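PDB 1TZV: transcription antitermination protein NusB, which takes part in transcription antitermination and probably binds the boxA antiterminator sequence of ribosomal RNA operons. Local coordinates for residues R5-L10 with D36-K41; Q18-R23 with V80-L85; D26-L31 with G53-L58. All coordinates share one frame; numbering follows the deposited sequence. Where two conformers were deposited one is given.

Interaction 1 (R5-L10 with D36-K41)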
# COMPACT_ATOMS: atom_id res chain seq x y z
N ARG A 5 -4.91 1.61 -12.86
CA ARG A 5 -3.95 1.44 -11.78
C ARG A 5 -4.65 1.53 -10.43
O ARG A 5 -4.33 0.78 -9.51
CB ARG A 5 -2.87 2.52 -11.86
CG ARG A 5 -1.97 2.62 -10.63
CD ARG A 5 -0.91 3.72 -10.76
NE ARG A 5 -1.52 5.05 -10.81
CZ ARG A 5 -1.43 5.87 -11.85
NH1 ARG A 5 -2.00 7.06 -11.80
NH2 ARG A 5 -0.76 5.51 -12.94
N ARG A 6 -5.60 2.45 -10.29
CA ARG A 6 -6.30 2.60 -9.03
C ARG A 6 -7.02 1.34 -8.60
O ARG A 6 -7.06 1.03 -7.40
CB ARG A 6 -7.31 3.74 -9.09
CG ARG A 6 -6.70 5.11 -8.90
CD ARG A 6 -7.80 6.16 -8.78
NE ARG A 6 -7.27 7.51 -8.66
CZ ARG A 6 -7.07 8.34 -9.68
NH1 ARG A 6 -6.57 9.55 -9.45
NH2 ARG A 6 -7.38 7.98 -10.92
N ARG A 7 -7.63 0.63 -9.54
CA ARG A 7 -8.35 -0.59 -9.21
C ARG A 7 -7.38 -1.74 -8.90
O ARG A 7 -7.63 -2.54 -8.00
CB ARG A 7 -9.33 -0.97 -10.34
CG ARG A 7 -10.30 -2.09 -9.96
CD ARG A 7 -11.58 -2.14 -10.81
NE ARG A 7 -12.48 -3.17 -10.31
CZ ARG A 7 -12.57 -4.41 -10.80
NH1 ARG A 7 -13.40 -5.28 -10.25
NH2 ARG A 7 -11.84 -4.76 -11.85
N MET A 8 -6.29 -1.81 -9.65
CA MET A 8 -5.26 -2.82 -9.41
C MET A 8 -4.76 -2.62 -7.97
O MET A 8 -4.70 -3.57 -7.19
CB MET A 8 -4.11 -2.63 -10.41
CG MET A 8 -2.90 -3.55 -10.25
SD MET A 8 -1.78 -3.18 -8.88
CE MET A 8 -1.04 -1.63 -9.45
N ARG A 9 -4.40 -1.38 -7.62
CA ARG A 9 -3.88 -1.10 -6.29
C ARG A 9 -4.90 -1.37 -5.20
O ARG A 9 -4.53 -1.83 -4.11
CB ARG A 9 -3.39 0.35 -6.18
CG ARG A 9 -2.58 0.59 -4.93
CD ARG A 9 -2.26 2.05 -4.71
NE ARG A 9 -1.33 2.61 -5.68
CZ ARG A 9 -1.69 3.42 -6.67
NH1 ARG A 9 -2.96 3.76 -6.85
NH2 ARG A 9 -0.76 3.96 -7.44
N LEU A 10 -6.17 -1.10 -5.47
CA LEU A 10 -7.21 -1.36 -4.48
C LEU A 10 -7.33 -2.86 -4.21
O LEU A 10 -7.65 -3.26 -3.10
CB LEU A 10 -8.57 -0.81 -4.92
CG LEU A 10 -8.92 0.62 -4.52
CD1 LEU A 10 -10.25 0.97 -5.17
CD2 LEU A 10 -8.99 0.78 -2.98
N ASP A 36 -10.32 -11.60 -10.45
CA ASP A 36 -11.23 -12.39 -11.26
C ASP A 36 -11.22 -11.87 -12.68
O ASP A 36 -10.33 -11.10 -13.06
CB ASP A 36 -12.66 -12.36 -10.68
CG ASP A 36 -13.21 -10.97 -10.55
OD1 ASP A 36 -12.75 -10.07 -11.26
OD2 ASP A 36 -14.14 -10.77 -9.73
N GLU A 37 -12.21 -12.28 -13.46
CA GLU A 37 -12.31 -11.88 -14.86
C GLU A 37 -12.39 -10.38 -15.08
O GLU A 37 -12.09 -9.90 -16.18
CB GLU A 37 -13.53 -12.56 -15.50
CG GLU A 37 -14.80 -12.47 -14.67
CD GLU A 37 -14.77 -13.38 -13.44
OE1 GLU A 37 -15.61 -13.19 -12.54
OE2 GLU A 37 -13.91 -14.28 -13.38
N THR A 38 -12.78 -9.61 -14.06
CA THR A 38 -12.87 -8.16 -14.23
C THR A 38 -11.51 -7.47 -14.22
O THR A 38 -11.41 -6.27 -14.52
CB THR A 38 -13.78 -7.51 -13.16
OG1 THR A 38 -13.17 -7.58 -11.87
CG2 THR A 38 -15.13 -8.21 -13.12
N TYR A 39 -10.45 -8.21 -13.90
CA TYR A 39 -9.10 -7.65 -13.90
C TYR A 39 -8.35 -8.18 -15.11
O TYR A 39 -8.38 -9.39 -15.36
CB TYR A 39 -8.34 -8.06 -12.62
CG TYR A 39 -8.90 -7.47 -11.35
CD1 TYR A 39 -10.03 -8.02 -10.75
CD2 TYR A 39 -8.31 -6.35 -10.76
CE1 TYR A 39 -10.56 -7.47 -9.59
CE2 TYR A 39 -8.84 -5.79 -9.61
CZ TYR A 39 -9.95 -6.36 -9.03
OH TYR A 39 -10.47 -5.83 -7.88
N ASP A 40 -7.69 -7.31 -15.85
CA ASP A 40 -6.96 -7.77 -17.03
C ASP A 40 -5.62 -8.41 -16.67
O ASP A 40 -5.17 -8.36 -15.52
CB ASP A 40 -6.80 -6.66 -18.10
CG ASP A 40 -5.97 -5.47 -17.64
OD1 ASP A 40 -5.24 -5.57 -16.63
OD2 ASP A 40 -6.02 -4.40 -18.31
N LYS A 41 -5.00 -9.06 -17.65
CA LYS A 41 -3.73 -9.75 -17.43
C LYS A 41 -2.67 -8.90 -16.71
O LYS A 41 -2.02 -9.38 -15.77
CB LYS A 41 -3.19 -10.25 -18.79
CG LYS A 41 -1.80 -10.88 -18.73
CD LYS A 41 -1.33 -11.28 -20.13
CE LYS A 41 0.10 -11.82 -20.10
NZ LYS A 41 0.19 -13.12 -19.36
O HOH W 1 -10.08 -3.46 -6.69

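Interaction 2 (Q18-R23 with V80-L85)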
# COMPACT_ATOMS: atom_id res chain seq x y z
N GLN A 18 -8.17 -7.86 4.20
CA GLN A 18 -8.76 -9.14 4.56
C GLN A 18 -7.82 -10.05 5.35
O GLN A 18 -8.26 -10.80 6.24
CB GLN A 18 -9.26 -9.86 3.31
CG GLN A 18 -10.44 -9.14 2.67
CD GLN A 18 -11.14 -9.97 1.63
OE1 GLN A 18 -12.37 -10.12 1.66
NE2 GLN A 18 -10.38 -10.52 0.69
N HIS A 19 -6.52 -9.98 5.08
CA HIS A 19 -5.60 -10.82 5.78
C HIS A 19 -5.57 -10.53 7.28
O HIS A 19 -5.25 -11.42 8.08
CB HIS A 19 -4.18 -10.70 5.20
CG HIS A 19 -3.21 -11.67 5.81
ND1 HIS A 19 -2.37 -11.33 6.85
CD2 HIS A 19 -2.98 -12.98 5.55
CE1 HIS A 19 -1.65 -12.39 7.20
NE2 HIS A 19 -2.01 -13.40 6.43
N GLU A 20 -5.90 -9.30 7.67
CA GLU A 20 -5.90 -8.95 9.10
C GLU A 20 -6.88 -9.80 9.92
O GLU A 20 -6.72 -9.93 11.14
CB GLU A 20 -6.23 -7.46 9.29
CG GLU A 20 -5.17 -6.51 8.69
CD GLU A 20 -4.14 -6.06 9.72
OE1 GLU A 20 -3.13 -5.43 9.34
OE2 GLU A 20 -4.36 -6.31 10.93
N PHE A 21 -7.86 -10.39 9.25
CA PHE A 21 -8.87 -11.22 9.91
C PHE A 21 -8.76 -12.67 9.48
O PHE A 21 -9.57 -13.51 9.88
CB PHE A 21 -10.25 -10.66 9.57
CG PHE A 21 -10.36 -9.19 9.84
CD1 PHE A 21 -10.29 -8.27 8.79
CD2 PHE A 21 -10.41 -8.72 11.14
CE1 PHE A 21 -10.27 -6.90 9.06
CE2 PHE A 21 -10.38 -7.37 11.42
CZ PHE A 21 -10.31 -6.45 10.38
N ARG A 22 -7.76 -12.97 8.68
CA ARG A 22 -7.52 -14.31 8.16
C ARG A 22 -6.03 -14.56 8.21
O ARG A 22 -5.42 -14.94 7.21
CB ARG A 22 -8.04 -14.37 6.72
CG ARG A 22 -9.54 -14.16 6.63
CD ARG A 22 -10.00 -13.99 5.18
NE ARG A 22 -9.69 -15.15 4.35
CZ ARG A 22 -9.93 -15.20 3.04
NH1 ARG A 22 -9.62 -16.30 2.36
NH2 ARG A 22 -10.48 -14.17 2.42
N ARG A 23 -5.45 -14.37 9.39
CA ARG A 23 -4.00 -14.45 9.57
C ARG A 23 -3.35 -15.80 9.36
O ARG A 23 -2.13 -15.89 9.23
CB ARG A 23 -3.64 -13.87 10.94
CG ARG A 23 -4.01 -12.39 11.06
CD ARG A 23 -3.76 -11.82 12.45
NE ARG A 23 -4.27 -10.46 12.56
CZ ARG A 23 -3.95 -9.62 13.53
NH1 ARG A 23 -4.46 -8.39 13.56
NH2 ARG A 23 -3.10 -10.01 14.46
N VAL A 80 -6.95 -0.09 8.16
CA VAL A 80 -6.84 0.68 6.93
C VAL A 80 -5.56 1.49 6.89
O VAL A 80 -4.78 1.39 5.92
CB VAL A 80 -8.01 1.64 6.75
CG1 VAL A 80 -7.79 2.51 5.50
CG2 VAL A 80 -9.33 0.86 6.65
N ASP A 81 -5.28 2.28 7.92
CA ASP A 81 -4.09 3.12 7.88
C ASP A 81 -2.79 2.32 7.87
O ASP A 81 -1.85 2.67 7.16
CB ASP A 81 -4.13 4.11 9.04
CG ASP A 81 -5.24 5.12 8.89
OD1 ASP A 81 -5.74 5.29 7.75
OD2 ASP A 81 -5.60 5.75 9.92
N ARG A 82 -2.72 1.26 8.66
CA ARG A 82 -1.52 0.43 8.69
C ARG A 82 -1.23 -0.15 7.30
O ARG A 82 -0.08 -0.11 6.80
CB ARG A 82 -1.70 -0.71 9.71
CG ARG A 82 -0.66 -1.84 9.60
CD ARG A 82 -0.68 -2.80 10.81
NE ARG A 82 -1.99 -3.38 11.04
CZ ARG A 82 -2.86 -2.93 11.93
NH1 ARG A 82 -4.04 -3.53 12.03
NH2 ARG A 82 -2.55 -1.93 12.75
N ASN A 83 -2.26 -0.67 6.65
CA ASN A 83 -2.03 -1.29 5.36
C ASN A 83 -1.89 -0.30 4.21
O ASN A 83 -1.17 -0.60 3.24
CB ASN A 83 -3.08 -2.38 5.15
CG ASN A 83 -2.87 -3.53 6.10
OD1 ASN A 83 -3.64 -3.73 7.07
ND2 ASN A 83 -1.80 -4.24 5.91
N VAL A 84 -2.50 0.86 4.31
CA VAL A 84 -2.28 1.89 3.29
C VAL A 84 -0.79 2.30 3.42
O VAL A 84 -0.10 2.46 2.40
CB VAL A 84 -3.17 3.13 3.51
CG1 VAL A 84 -2.64 4.33 2.68
CG2 VAL A 84 -4.58 2.80 3.08
N LEU A 85 -0.28 2.46 4.63
CA LEU A 85 1.13 2.84 4.78
C LEU A 85 2.05 1.75 4.25
O LEU A 85 3.05 2.05 3.58
CB LEU A 85 1.44 3.18 6.25
CG LEU A 85 0.80 4.49 6.73
CD1 LEU A 85 1.04 4.63 8.24
CD2 LEU A 85 1.40 5.70 5.99

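Interaction 3 (D26-L31 with G53-L58)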
# COMPACT_ATOMS: atom_id res chain seq x y z
N ASP A 26 -2.57 -17.57 3.52
CA ASP A 26 -1.52 -16.95 2.71
C ASP A 26 -2.11 -15.73 2.01
O ASP A 26 -3.14 -15.81 1.34
CB ASP A 26 -1.01 -17.97 1.68
CG ASP A 26 0.22 -17.49 0.89
OD1 ASP A 26 0.88 -18.36 0.28
OD2 ASP A 26 0.53 -16.28 0.85
N LEU A 27 -1.44 -14.60 2.18
CA LEU A 27 -1.87 -13.34 1.56
C LEU A 27 -2.04 -13.53 0.05
O LEU A 27 -2.94 -12.93 -0.56
CB LEU A 27 -0.84 -12.26 1.84
CG LEU A 27 -1.38 -10.83 1.94
CD1 LEU A 27 -1.27 -10.34 3.37
CD2 LEU A 27 -0.60 -9.93 1.02
N GLU A 28 -1.19 -14.35 -0.55
CA GLU A 28 -1.29 -14.59 -1.99
C GLU A 28 -2.60 -15.27 -2.36
O GLU A 28 -3.20 -14.94 -3.38
CB GLU A 28 -0.12 -15.45 -2.47
CG GLU A 28 1.21 -14.76 -2.35
CD GLU A 28 2.31 -15.56 -3.02
OE1 GLU A 28 3.32 -15.87 -2.35
OE2 GLU A 28 2.17 -15.87 -4.23
N GLN A 29 -3.05 -16.22 -1.54
CA GLN A 29 -4.31 -16.91 -1.81
C GLN A 29 -5.49 -15.97 -1.67
O GLN A 29 -6.45 -16.02 -2.44
CB GLN A 29 -4.49 -18.11 -0.87
CG GLN A 29 -3.86 -19.39 -1.39
CD GLN A 29 -4.43 -19.79 -2.74
OE1 GLN A 29 -5.61 -20.11 -2.86
NE2 GLN A 29 -3.58 -19.78 -3.77
N ILE A 30 -5.42 -15.10 -0.67
CA ILE A 30 -6.49 -14.12 -0.48
C ILE A 30 -6.59 -13.23 -1.72
O ILE A 30 -7.68 -12.95 -2.19
CB ILE A 30 -6.24 -13.27 0.77
CG1 ILE A 30 -6.37 -14.17 2.01
CG2 ILE A 30 -7.24 -12.13 0.82
CD1 ILE A 30 -6.04 -13.47 3.32
N LEU A 31 -5.45 -12.79 -2.26
CA LEU A 31 -5.49 -11.96 -3.47
C LEU A 31 -6.14 -12.71 -4.62
O LEU A 31 -6.92 -12.13 -5.38
CB LEU A 31 -4.08 -11.50 -3.89
CG LEU A 31 -4.05 -10.71 -5.20
CD1 LEU A 31 -4.79 -9.38 -5.04
CD2 LEU A 31 -2.63 -10.46 -5.65
N GLY A 53 5.79 -8.70 -3.09
CA GLY A 53 6.80 -7.75 -2.65
C GLY A 53 6.57 -7.27 -1.23
O GLY A 53 7.51 -7.09 -0.46
N ILE A 54 5.31 -7.05 -0.88
CA ILE A 54 4.99 -6.60 0.47
C ILE A 54 5.25 -7.75 1.43
O ILE A 54 5.83 -7.55 2.50
CB ILE A 54 3.52 -6.12 0.53
CG1 ILE A 54 3.39 -4.82 -0.29
CG2 ILE A 54 3.09 -5.94 1.99
CD1 ILE A 54 1.95 -4.44 -0.63
N LYS A 55 4.87 -8.96 1.05
CA LYS A 55 5.09 -10.10 1.94
C LYS A 55 6.58 -10.35 2.17
O LYS A 55 7.01 -10.57 3.30
CB LYS A 55 4.44 -11.37 1.35
CG LYS A 55 4.57 -12.57 2.27
CD LYS A 55 3.61 -13.69 1.92
CE LYS A 55 4.04 -14.46 0.68
NZ LYS A 55 3.25 -15.72 0.55
N GLU A 56 7.37 -10.27 1.10
CA GLU A 56 8.82 -10.50 1.17
C GLU A 56 9.58 -9.43 1.94
O GLU A 56 10.62 -9.72 2.55
CB GLU A 56 9.39 -10.58 -0.26
CG GLU A 56 10.87 -10.22 -0.40
CD GLU A 56 11.81 -11.22 0.24
OE1 GLU A 56 13.02 -10.93 0.32
OE2 GLU A 56 11.35 -12.30 0.67
N ASN A 57 9.07 -8.21 1.93
CA ASN A 57 9.74 -7.10 2.61
C ASN A 57 8.95 -6.56 3.82
O ASN A 57 9.23 -5.46 4.28
CB ASN A 57 9.96 -5.96 1.60
CG ASN A 57 10.91 -6.34 0.47
OD1 ASN A 57 12.13 -6.39 0.65
ND2 ASN A 57 10.35 -6.59 -0.71
N LEU A 58 8.00 -7.33 4.35
CA LEU A 58 7.14 -6.82 5.42
C LEU A 58 7.88 -6.25 6.63
O LEU A 58 7.56 -5.17 7.10
CB LEU A 58 6.16 -7.89 5.89
CG LEU A 58 5.03 -7.33 6.77
CD1 LEU A 58 4.22 -6.32 5.99
CD2 LEU A 58 4.15 -8.46 7.27

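Interaction 1 (R5-L10 with D36-K41)
The guanidinium of R7 lies flat over one face of the Y39 ring, the two planes 19° apart and CZ of R7 4.1 Å from the ring centroid of Y39, over the face, a stacked cation-pi contact. NH2 sits above the middle of the ring, while CZ and NH1 are displaced toward the rim, NH1 of R7 coming 3.6 Å from CE1 of Y39. With CG anti to the backbone N (chi1 -170°) and the chain extended from there to NE, R7 reaches straight out from its helix; the two side chains cross at about a right angle although their flat groups stack. Its outer end is held by T38: NH1 and NH2 both donate to the single hydroxyl oxygen, in the guanidinium plane, NH1 of R7 at 2.8 Å from OG1 of T38 and NH2 at 3.1 Å. A weak bond from NH2 to the T38 carbonyl adds to the grip. The hydroxyl of T38 is itself positioned by OD1 of D36, which receives OG1 of T38 at 2.6 Å on its syn lone pair and the T38 amide from above the carboxylate plane. D36 thus acts as a second shell, and its negative charge probably favours the nearby guanidinium. At the other end of the ring, a water joins OH of Y39 to the carbonyl oxygen of R7, and K14 also bonds to that hydroxyl. With an alanine at R7, this face of Y39 would probably lose its stacking partner and OG1 of T38 both guanidinium donors. D36 to Y39 form a type I beta turn, reinforced by an Asx turn at D36; D40 then N-caps helix 41-56, and the stack fastens this interhelical turn to helix 5-19 in the all-helical NusB fold.

Interaction 2 (Q18-R23 with V80-L85)
A bend at chi2 (-95°) swings the carboxylate of E20 toward helix 79-94, and a bend at chi3 (56°) turns the guanidinium of R82 to meet it, the two side chains arriving from opposite directions. R82 presents its side edge, using NE and NH1, one to each carboxylate oxygen. NE of R82 lies 2.9 Å from OE1 of E20 in a nearly straight bond, approaching on the syn side but somewhat out of the carboxylate plane. NH1 of R82, 3.0 Å from OE2 of E20, comes in from above that plane. The flat groups are therefore twisted by 48° and not coplanar as in an ideal bidentate pair. The third nitrogen, NH2, is bonded to the backbone carbonyls of L74 and L77, which, with the E20 bonds, helps to fix the rotation of the guanidinium. On the other segment, NE of R23 donates to the carbonyl oxygen of E20 at 2.9 Å, bringing the R23 side chain back to the type I turn from H19 to R22, and NH1 of R23 makes a longer salt bridge, 3.4 Å, to OE2 of E20. N83 lies beside the E20 side chain. One carboxylate is thus shared by two arginines; it is flanked by positive charge, which is likely to keep it ionised, and it ties the turn at the C-terminal end of helix 5-19 to helix 79-94.

Interaction 3 (D26-L31 with G53-L58)
At the N-terminus of helix 27-34, the capping residue D26 also belongs to a surface salt-bridge network that reaches across to helix 41-56. The ammonium of K55 is its hub: NZ of K55 donates to OD2 of D26 at 2.8 Å and to OE1 of E28 at 2.9 Å. Crossing both acidic side chains at about a right angle, the lysine bends at chi3 (75°), which brings NZ between the two carboxylates. D26 is met on the syn side, modestly out of plane, whereas E28 offers the anti lone pair of OE1, away from its other oxygen; CE of K55 also passes 3.4 Å from OE1 of E28. OD2 of D26 has a second task as the N-cap of the helix, accepting from the backbone N of E28 at 2.9 Å. The two donors come to OD2 from opposite faces of the carboxylate plane, so the lysine and the helix end share one oxygen without competing for the same side. L27 and L31 of the same helix pack against I51 of helix 41-56. Where that helix ends, ND2 of N57 and its backbone N both bond to the carbonyl oxygen of G53.

Overall arrangement
The three contacts tie together four of the seven helices of this all-helical chain. Interactions 1 and 2 both use helix 5-19, near its start and around its end, with centres about 19 Å apart. Interaction 3 joins helices 27-34 and 41-56 and lies about 11 Å from interaction 2 and about 17 Å from interaction 1, centre to centre. Interactions 2 and 3 touch: H19 packs on L27 and I30, and Q18 on I30. Along the chain, interaction 3 is nested inside the loop closed by interaction 2, whereas interaction 1 alternates with both. Charged side chains, one stacked on a tyrosine, thus join the helix ends and turns of the all-helical NusB fold.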